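Local coordinates for protein clan CA, family C40, NlpC/P60 superfamily cysteine peptidase (Trichomonas vaginalis, PDB 6BIO) that probably hydrolyses bacterial peptidoglycan as a cysteine-type NlpC/P60 peptidase, at residues I20-T25 with Y49-V54; V31-S36 with E71-S76; E82-T87 with Q114-D119. One frame throughout, in Å; residues are numbered along the deposited sequence.

All three contacts lie in one continuous antiparallel sheet of the N-terminal part of the chain. Interactions 1 and 2 have centres about 12 Å apart and alternate along the sequence; L23 packs on V31 and I75, so the two share an apolar interior. Interaction 3 follows both along the chain. Its centre is about 16 Å from that of interaction 1, which it meets where strands 19-23 and 80-88 run side by side, and about 24 Å from interaction 2, with nearest atoms about 10 Å apart. Strand 80-88 thus carries the sheet from the first group of strands to the bacterial SH3 domain.

Interaction 1 of 3, residues I20-T25 with Y49-V54; sequences IGRLTT and YFDYYV
G21 and R22 pair antiparallel with V54 and Y53, and L23 continues the bonding onto a type II beta turn, Y49 to Y52; strand 19-23 sits between strands 53-60 and 80-88. G21 and V54 form a hydrogen-bonded pair, with G21 N to V54 O and V54 N to G21 O both at 2.9 Å. Beyond the non-hydrogen-bonded pair R22 and Y53, L23 grips the turn twice: its N gives a nearly straight bond to Y52 O at 2.9 Å, and its O accepts D51 N at 2.9 Å. R22 leaves the backbone extended, CG anti to N (chi1 177°), then bends at chi3, which brings NH1 to D51 OD1 at 3.0 Å. OD1 lies near the guanidinium plane, and NH1 meets it on the anti side, 30° out of the carboxylate plane, the two planes 71° apart. The R22 chain passes the ring edge of Y53, CD to CE1 at 4.0 Å. L23 points toward the other segment, CB against Y49 O at 3.3 Å, and crosses V54 at about a right angle, CD1 to CG1 at 3.9 Å. The F50 ring presents its edge to T24 O, while T25 OG1, bonded to T28 O, sits beside F50 CB. Both charges have second partners: R22 NE pairs with E81 and D51 OD2 with R192, which also makes a cation-pi contact with Y53. The turn is thus held by backbone bonds to L23 and by the charge series E81-R22-D51-R192, which probably ties it to the NlpC/P60 region, where Q187 and N191 bond Y52 OH and Y53 N.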
loop_
_atom_site.group_PDB
_atom_site.type_symbol
_atom_site.label_atom_id
_atom_site.label_comp_id
_atom_site.label_asym_id
_atom_site.label_seq_id
_atom_site.Cartn_x
_atom_site.Cartn_y
_atom_site.Cartn_z
ATOM N N ILE A 20 -10.116 6.068 6.805
ATOM C CA ILE A 20 -8.812 6.247 6.164
ATOM C C ILE A 20 -7.940 7.036 7.101
ATOM O O ILE A 20 -8.358 8.075 7.594
ATOM C CB ILE A 20 -8.915 7.005 4.825
ATOM C CG1 ILE A 20 -9.875 6.266 3.901
ATOM C CG2 ILE A 20 -7.532 7.173 4.191
ATOM C CD1 ILE A 20 -10.218 7.006 2.635
ATOM N N GLY A 21 -6.702 6.579 7.278
ATOM C CA GLY A 21 -5.719 7.324 8.017
ATOM C C GLY A 21 -4.479 7.665 7.209
ATOM O O GLY A 21 -4.081 6.952 6.286
ATOM N N ARG A 22 -3.859 8.766 7.589
ATOM C CA ARG A 22 -2.568 9.137 7.036
ATOM C C ARG A 22 -1.649 9.394 8.219
ATOM O O ARG A 22 -2.020 10.141 9.134
ATOM C CB ARG A 22 -2.655 10.379 6.119
ATOM C CG ARG A 22 -1.281 10.817 5.597
ATOM C CD ARG A 22 -1.373 12.055 4.700
ATOM N NE ARG A 22 -1.417 13.208 5.514
ATOM C CZ ARG A 22 -0.367 13.966 5.838
ATOM N NH1 ARG A 22 0.875 13.784 5.369
ATOM N NH2 ARG A 22 -0.596 14.939 6.637
ATOM N N LEU A 23 -0.457 8.792 8.197
ATOM C CA LEU A 23 0.468 8.952 9.308
ATOM C C LEU A 23 1.099 10.328 9.295
ATOM O O LEU A 23 1.590 10.804 8.270
ATOM C CB LEU A 23 1.541 7.881 9.288
ATOM C CG LEU A 23 1.090 6.673 10.116
ATOM C CD1 LEU A 23 -0.025 5.938 9.464
ATOM C CD2 LEU A 23 2.136 5.795 10.497
ATOM N N THR A 24 1.054 10.982 10.454
ATOM C CA THR A 24 1.643 12.286 10.646
ATOM C C THR A 24 2.825 12.287 11.612
ATOM O O THR A 24 3.579 13.279 11.642
ATOM C CB THR A 24 0.570 13.228 11.201
ATOM O OG1 THR A 24 0.071 12.675 12.417
ATOM C CG2 THR A 24 -0.566 13.472 10.217
ATOM N N THR A 25 2.964 11.253 12.439
ATOM C CA THR A 25 4.117 11.037 13.315
ATOM C C THR A 25 4.680 12.348 13.886
ATOM O O THR A 25 5.824 12.716 13.597
ATOM C CB THR A 25 5.219 10.214 12.641
ATOM O OG1 THR A 25 5.739 10.880 11.481
ATOM C CG2 THR A 25 4.707 8.854 12.207
ATOM N N TYR A 49 5.441 4.778 9.207
ATOM C CA TYR A 49 6.213 5.957 8.799
ATOM C C TYR A 49 5.343 7.094 8.268
ATOM O O TYR A 49 4.250 6.885 7.740
ATOM C CB TYR A 49 7.303 5.557 7.784
ATOM C CG TYR A 49 8.242 4.557 8.385
ATOM C CD1 TYR A 49 9.221 4.951 9.273
ATOM C CD2 TYR A 49 8.063 3.193 8.177
ATOM C CE1 TYR A 49 10.073 4.045 9.864
ATOM C CE2 TYR A 49 8.859 2.283 8.789
ATOM C CZ TYR A 49 9.872 2.697 9.639
ATOM O OH TYR A 49 10.696 1.767 10.258
ATOM N N PHE A 50 5.899 8.297 8.387
ATOM C CA PHE A 50 5.244 9.513 7.943
ATOM C C PHE A 50 4.718 9.383 6.524
ATOM O O PHE A 50 5.410 8.893 5.625
ATOM C CB PHE A 50 6.278 10.639 8.010
ATOM C CG PHE A 50 5.766 11.951 7.516
ATOM C CD1 PHE A 50 4.808 12.664 8.218
ATOM C CD2 PHE A 50 6.209 12.423 6.305
ATOM C CE1 PHE A 50 4.337 13.842 7.688
ATOM C CE2 PHE A 50 5.754 13.653 5.796
ATOM C CZ PHE A 50 4.812 14.336 6.471
ATOM N N ASP A 51 3.475 9.828 6.313
ATOM C CA ASP A 51 2.824 9.917 5.014
ATOM C C ASP A 51 2.424 8.572 4.432
ATOM O O ASP A 51 1.986 8.532 3.294
ATOM C CB ASP A 51 3.623 10.766 4.030
ATOM C CG ASP A 51 2.782 11.355 2.917
ATOM O OD1 ASP A 51 1.714 11.923 3.211
ATOM O OD2 ASP A 51 3.210 11.309 1.753
ATOM N N TYR A 52 2.525 7.490 5.207
ATOM C CA TYR A 52 1.891 6.244 4.819
ATOM C C TYR A 52 0.380 6.369 4.968
ATOM O O TYR A 52 -0.128 7.074 5.840
ATOM C CB TYR A 52 2.401 5.087 5.696
ATOM C CG TYR A 52 3.757 4.486 5.308
ATOM C CD1 TYR A 52 4.630 5.142 4.440
ATOM C CD2 TYR A 52 4.154 3.246 5.814
ATOM C CE1 TYR A 52 5.844 4.589 4.107
ATOM C CE2 TYR A 52 5.366 2.702 5.472
ATOM C CZ TYR A 52 6.209 3.364 4.620
ATOM O OH TYR A 52 7.418 2.816 4.284
ATOM N N TYR A 53 -0.331 5.633 4.117
ATOM C CA TYR A 53 -1.784 5.538 4.166
ATOM C C TYR A 53 -2.199 4.198 4.781
ATOM O O TYR A 53 -1.594 3.153 4.509
ATOM C CB TYR A 53 -2.368 5.689 2.754
ATOM C CG TYR A 53 -2.004 6.955 2.009
ATOM C CD1 TYR A 53 -1.581 8.086 2.646
ATOM C CD2 TYR A 53 -2.093 6.971 0.640
ATOM C CE1 TYR A 53 -1.256 9.231 1.921
ATOM C CE2 TYR A 53 -1.811 8.112 -0.097
ATOM C CZ TYR A 53 -1.386 9.226 0.557
ATOM O OH TYR A 53 -1.083 10.363 -0.183
ATOM N N VAL A 54 -3.263 4.244 5.582
ATOM C CA VAL A 54 -3.791 3.060 6.246
ATOM C C VAL A 54 -5.311 3.106 6.196
ATOM O O VAL A 54 -5.916 4.159 5.994
ATOM C CB VAL A 54 -3.315 2.937 7.714
ATOM C CG1 VAL A 54 -1.819 2.902 7.765
ATOM C CG2 VAL A 54 -3.885 4.052 8.563
#

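Interaction 2 of 3, residues V31-S36 with E71-S76; sequences VKAYKS and EDCWIS
K35 NZ makes two short bonds to the neighbouring strand, to E71 OE2 at 2.8 Å in a salt bridge and to D72 O at 2.8 Å, the latter nearly in line with the carbonyl. The lysine starts out away from strand 71-76 and turns back at chi2 (-76°), which delivers its ammonium to the strand's beginning. It meets E71 OE2 from above the carboxylate plane, 55° out of it, and the same oxygen also bonds Y46 OH. Further along, Y34 and W74 form an antiparallel hydrogen-bonded pair, with Y34 N to W74 O and W74 N to Y34 O both at 2.8 Å. Past A33 the strands are joined by a water that donates to K32 O and accepts from S76 N, in place of a direct bond. Outward from the backbone, one face of the W74 indole, near its rim, lies under S36 C, 3.5 Å above the plane; H65 stacks on W74. The other side of the sheet is apolar. A33 CB touches both C73 SG and I75 CG2, 3.8 Å from each, and V31 crosses I75 at about a right angle, CG1 to CG2 at 4.0 Å. L23 and V66 extend this apolar cluster. Polar bonds thus hold the K35 end, at the start of strand 71-76, while apolar contacts of V31, A33, C73 and I75 pack the other side of the strand pair. The ammonium is held by one carboxylate oxygen and one neutral carbonyl, so E71 probably supplies most of the compensating charge; D72 OD1, whose carboxylate bonds H65, is near but not in contact.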
loop_
_atom_site.group_PDB
_atom_site.type_symbol
_atom_site.label_atom_id
_atom_site.label_comp_id
_atom_site.label_asym_id
_atom_site.label_seq_id
_atom_site.Cartn_x
_atom_site.Cartn_y
_atom_site.Cartn_z
ATOM N N VAL A 31 6.619 5.893 13.977
ATOM C CA VAL A 31 5.874 5.546 15.188
ATOM C C VAL A 31 6.025 4.047 15.411
ATOM O O VAL A 31 5.916 3.250 14.473
ATOM C CB VAL A 31 4.376 5.982 15.101
ATOM C CG1 VAL A 31 3.654 5.341 13.911
ATOM C CG2 VAL A 31 3.620 5.671 16.389
ATOM N N LYS A 32 6.216 3.643 16.680
ATOM C CA LYS A 32 6.254 2.220 17.019
ATOM C C LYS A 32 4.891 1.589 16.764
ATOM O O LYS A 32 3.851 2.160 17.097
ATOM C CB LYS A 32 6.659 2.027 18.480
ATOM C CG LYS A 32 8.133 2.287 18.691
ATOM C CD LYS A 32 8.540 2.032 20.152
ATOM C CE LYS A 32 10.068 2.204 20.334
ATOM N NZ LYS A 32 10.517 1.763 21.685
ATOM N N ALA A 33 4.898 0.367 16.243
ATOM C CA ALA A 33 3.689 -0.408 16.024
ATOM C C ALA A 33 3.725 -1.660 16.895
ATOM O O ALA A 33 4.802 -2.216 17.189
ATOM C CB ALA A 33 3.559 -0.786 14.560
ATOM N N TYR A 34 2.543 -2.082 17.306
ATOM C CA TYR A 34 2.367 -3.215 18.199
ATOM C C TYR A 34 1.271 -4.136 17.681
ATOM O O TYR A 34 0.462 -3.775 16.839
ATOM C CB TYR A 34 2.000 -2.729 19.613
ATOM C CG TYR A 34 3.013 -1.813 20.201
ATOM C CD1 TYR A 34 4.110 -2.315 20.864
ATOM C CD2 TYR A 34 2.896 -0.440 20.063
ATOM C CE1 TYR A 34 5.064 -1.475 21.401
ATOM C CE2 TYR A 34 3.843 0.412 20.604
ATOM C CZ TYR A 34 4.931 -0.111 21.254
ATOM O OH TYR A 34 5.880 0.718 21.816
ATOM N N LYS A 35 1.228 -5.332 18.216
ATOM C CA LYS A 35 0.225 -6.293 17.818
ATOM C C LYS A 35 -0.949 -6.362 18.789
ATOM O O LYS A 35 -1.822 -7.220 18.625
ATOM C CB LYS A 35 0.880 -7.672 17.621
ATOM C CG LYS A 35 1.723 -7.751 16.323
ATOM C CD LYS A 35 0.828 -7.878 15.102
ATOM C CE LYS A 35 1.575 -7.633 13.818
ATOM N NZ LYS A 35 0.665 -7.897 12.687
ATOM N N SER A 36 -1.014 -5.474 19.766
ATOM C CA SER A 36 -2.194 -5.345 20.622
ATOM C C SER A 36 -2.307 -3.908 21.125
ATOM O O SER A 36 -1.368 -3.120 21.023
ATOM C CB SER A 36 -2.135 -6.276 21.803
ATOM O OG SER A 36 -1.384 -5.725 22.798
ATOM N N GLU A 71 -2.120 -6.808 6.534
ATOM C CA GLU A 71 -1.404 -6.581 7.772
ATOM C C GLU A 71 -2.167 -5.604 8.654
ATOM O O GLU A 71 -2.613 -4.561 8.184
ATOM C CB GLU A 71 -0.011 -6.015 7.459
ATOM C CG GLU A 71 0.927 -5.867 8.645
ATOM C CD GLU A 71 1.492 -7.170 9.186
ATOM O OE1 GLU A 71 1.402 -8.204 8.474
ATOM O OE2 GLU A 71 2.009 -7.149 10.335
ATOM N N ASP A 72 -2.286 -5.914 9.930
ATOM C CA ASP A 72 -2.846 -4.988 10.909
ATOM C C ASP A 72 -1.925 -4.852 12.117
ATOM O O ASP A 72 -1.181 -5.774 12.482
ATOM C CB ASP A 72 -4.290 -5.368 11.329
ATOM C CG ASP A 72 -4.322 -6.595 12.191
ATOM O OD1 ASP A 72 -4.079 -7.705 11.660
ATOM O OD2 ASP A 72 -4.548 -6.464 13.401
ATOM N N CYS A 73 -2.008 -3.693 12.757
ATOM C CA CYS A 73 -1.193 -3.398 13.922
ATOM C C CYS A 73 -1.820 -2.214 14.649
ATOM O O CYS A 73 -2.834 -1.645 14.221
ATOM C CB CYS A 73 0.260 -3.113 13.523
ATOM S SG CYS A 73 0.485 -1.672 12.513
ATOM N N TRP A 74 -1.198 -1.836 15.753
ATOM C CA TRP A 74 -1.696 -0.777 16.618
ATOM C C TRP A 74 -0.600 0.260 16.787
ATOM O O TRP A 74 0.549 -0.092 17.084
ATOM C CB TRP A 74 -2.057 -1.345 17.978
ATOM C CG TRP A 74 -3.177 -2.323 17.976
ATOM C CD1 TRP A 74 -3.114 -3.658 17.669
ATOM C CD2 TRP A 74 -4.554 -2.059 18.296
ATOM N NE1 TRP A 74 -4.358 -4.233 17.781
ATOM C CE2 TRP A 74 -5.246 -3.279 18.204
ATOM C CE3 TRP A 74 -5.254 -0.916 18.682
ATOM C CZ2 TRP A 74 -6.601 -3.387 18.479
ATOM C CZ3 TRP A 74 -6.621 -1.014 18.953
ATOM C CH2 TRP A 74 -7.283 -2.235 18.839
ATOM N N ILE A 75 -0.953 1.529 16.607
ATOM C CA ILE A 75 -0.051 2.663 16.727
ATOM C C ILE A 75 -0.702 3.753 17.569
ATOM O O ILE A 75 -1.921 3.888 17.608
ATOM C CB ILE A 75 0.368 3.269 15.339
ATOM C CG1 ILE A 75 -0.850 3.732 14.522
ATOM C CG2 ILE A 75 1.219 2.254 14.601
ATOM C CD1 ILE A 75 -0.451 4.382 13.226
ATOM N N SER A 76 0.104 4.579 18.220
ATOM C CA SER A 76 -0.470 5.629 19.058
ATOM C C SER A 76 -1.442 6.472 18.253
ATOM O O SER A 76 -1.122 6.883 17.139
ATOM C CB SER A 76 0.654 6.515 19.558
ATOM O OG SER A 76 0.112 7.614 20.262
HETATM O O HOH W 1 2.649 3.658 19.111
#

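Interaction 3 of 3, residues E82-T87 with Q114-D119; sequences EITIPT and QVTILD
T87, I117 and I85 carry this antiparallel strand pair, in which strand 80-88 runs beside strand 114-122 of the bacterial SH3 domain. All three point to one face of the sheet, as does V115. T87 and V115 form a hydrogen-bonded pair, with T87 N to V115 O and V115 N to T87 O both at 3.0 Å. T87 holds OG1 anti to its own N (chi1 -173°), which turns the hydroxyl to Y144 N and leaves CG2 to do the packing: it touches I117 CD1 at 3.6 Å obliquely and lies side by side with V115 CG2 at 3.7 Å. I117 and I85 make the second hydrogen-bonded pair, with I117 N to I85 O at 2.8 Å and I85 N to I117 O at 3.0 Å, the latter in the carbonyl plane on a lone pair. Their CB atoms also meet, and I20 and Y144 pack against both. T116, on the other face, sets CG2 against T84 CB. Toward strand 125-130, L118 and D119 both face R127, a classic beta bulge. At this end the two carbonyls are joined by a single water, which donates to I83 O and L118 O, 2.7 Å from each.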
loop_
_atom_site.group_PDB
_atom_site.type_symbol
_atom_site.label_atom_id
_atom_site.label_comp_id
_atom_site.label_asym_id
_atom_site.label_seq_id
_atom_site.Cartn_x
_atom_site.Cartn_y
_atom_site.Cartn_z
ATOM N N GLU A 82 -7.318 11.180 10.535
ATOM C CA GLU A 82 -8.377 10.645 9.675
ATOM C C GLU A 82 -8.528 11.519 8.438
ATOM O O GLU A 82 -8.438 12.753 8.516
ATOM C CB GLU A 82 -9.718 10.605 10.404
ATOM C CG GLU A 82 -9.652 9.765 11.640
ATOM C CD GLU A 82 -10.743 8.690 11.710
ATOM O OE1 GLU A 82 -11.650 8.660 10.872
ATOM O OE2 GLU A 82 -10.712 7.883 12.653
ATOM N N ILE A 83 -8.792 10.879 7.308
ATOM C CA ILE A 83 -8.894 11.522 6.009
ATOM C C ILE A 83 -10.238 11.179 5.410
ATOM O O ILE A 83 -10.599 9.996 5.361
ATOM C CB ILE A 83 -7.805 10.919 5.084
ATOM C CG1 ILE A 83 -6.391 11.221 5.589
ATOM C CG2 ILE A 83 -8.032 11.321 3.617
ATOM C CD1 ILE A 83 -6.046 12.689 5.529
ATOM N N THR A 84 -10.931 12.186 4.882
ATOM C CA THR A 84 -12.054 11.950 3.980
ATOM C C THR A 84 -11.782 12.651 2.656
ATOM O O THR A 84 -11.099 13.670 2.615
ATOM C CB THR A 84 -13.421 12.358 4.572
ATOM O OG1 THR A 84 -13.459 13.772 4.769
ATOM C CG2 THR A 84 -13.638 11.653 5.918
ATOM N N ILE A 85 -12.328 12.107 1.574
ATOM C CA ILE A 85 -11.953 12.531 0.224
ATOM C C ILE A 85 -13.183 12.925 -0.607
ATOM O O ILE A 85 -13.960 12.067 -1.019
ATOM C CB ILE A 85 -11.124 11.447 -0.494
ATOM C CG1 ILE A 85 -9.913 11.053 0.344
ATOM C CG2 ILE A 85 -10.694 11.944 -1.859
ATOM C CD1 ILE A 85 -9.196 9.808 -0.158
ATOM N N PRO A 86 -13.374 14.207 -0.910
ATOM C CA PRO A 86 -14.492 14.605 -1.779
ATOM C C PRO A 86 -14.287 14.143 -3.199
ATOM O O PRO A 86 -13.176 14.212 -3.728
ATOM C CB PRO A 86 -14.450 16.133 -1.723
ATOM C CG PRO A 86 -13.700 16.445 -0.485
ATOM C CD PRO A 86 -12.681 15.366 -0.329
ATOM N N THR A 87 -15.369 13.701 -3.837
ATOM C CA THR A 87 -15.344 13.351 -5.248
ATOM C C THR A 87 -16.782 13.479 -5.775
ATOM O O THR A 87 -17.669 13.994 -5.080
ATOM C CB THR A 87 -14.685 11.975 -5.453
ATOM O OG1 THR A 87 -14.530 11.736 -6.862
ATOM C CG2 THR A 87 -15.471 10.870 -4.822
ATOM N N GLN A 114 -22.219 14.890 -5.796
ATOM C CA GLN A 114 -21.093 15.103 -4.899
ATOM C C GLN A 114 -21.190 14.134 -3.728
ATOM O O GLN A 114 -22.216 14.067 -3.053
ATOM C CB GLN A 114 -21.126 16.526 -4.356
ATOM C CG GLN A 114 -21.113 17.658 -5.387
ATOM C CD GLN A 114 -19.857 17.704 -6.171
ATOM O OE1 GLN A 114 -18.757 17.536 -5.617
ATOM N NE2 GLN A 114 -19.986 17.905 -7.478
ATOM N N VAL A 115 -20.112 13.415 -3.447
ATOM C CA VAL A 115 -20.044 12.433 -2.368
ATOM C C VAL A 115 -18.704 12.570 -1.652
ATOM O O VAL A 115 -17.760 13.211 -2.141
ATOM C CB VAL A 115 -20.233 10.985 -2.893
ATOM C CG1 VAL A 115 -21.523 10.852 -3.753
ATOM C CG2 VAL A 115 -18.993 10.508 -3.686
ATOM N N THR A 116 -18.610 11.951 -0.483
ATOM C CA THR A 116 -17.356 11.955 0.258
ATOM C C THR A 116 -16.910 10.520 0.497
ATOM O O THR A 116 -17.656 9.731 1.085
ATOM C CB THR A 116 -17.539 12.674 1.597
ATOM O OG1 THR A 116 -17.996 14.014 1.378
ATOM C CG2 THR A 116 -16.238 12.695 2.390
ATOM N N ILE A 117 -15.682 10.196 0.079
ATOM C CA ILE A 117 -15.100 8.887 0.343
ATOM C C ILE A 117 -14.645 8.810 1.788
ATOM O O ILE A 117 -13.845 9.636 2.253
ATOM C CB ILE A 117 -13.941 8.600 -0.633
ATOM C CG1 ILE A 117 -14.459 8.429 -2.066
ATOM C CG2 ILE A 117 -13.085 7.403 -0.140
ATOM C CD1 ILE A 117 -13.406 8.456 -3.137
ATOM N N LEU A 118 -15.063 7.730 2.462
ATOM C CA LEU A 118 -14.714 7.406 3.835
ATOM C C LEU A 118 -13.783 6.218 3.945
ATOM O O LEU A 118 -13.073 6.102 4.964
ATOM C CB LEU A 118 -15.976 7.095 4.658
ATOM C CG LEU A 118 -17.039 8.212 4.644
ATOM C CD1 LEU A 118 -18.239 7.781 5.480
ATOM C CD2 LEU A 118 -16.537 9.508 5.138
ATOM N N ASP A 119 -13.794 5.311 2.966
ATOM C CA ASP A 119 -12.901 4.151 2.947
ATOM C C ASP A 119 -12.762 3.745 1.492
ATOM O O ASP A 119 -13.610 4.079 0.652
ATOM C CB ASP A 119 -13.441 2.993 3.815
ATOM C CG ASP A 119 -12.438 1.910 4.034
ATOM O OD1 ASP A 119 -11.201 2.117 3.874
ATOM O OD2 ASP A 119 -12.855 0.801 4.445
HETATM O O HOH W 2 -12.250 8.219 6.469
#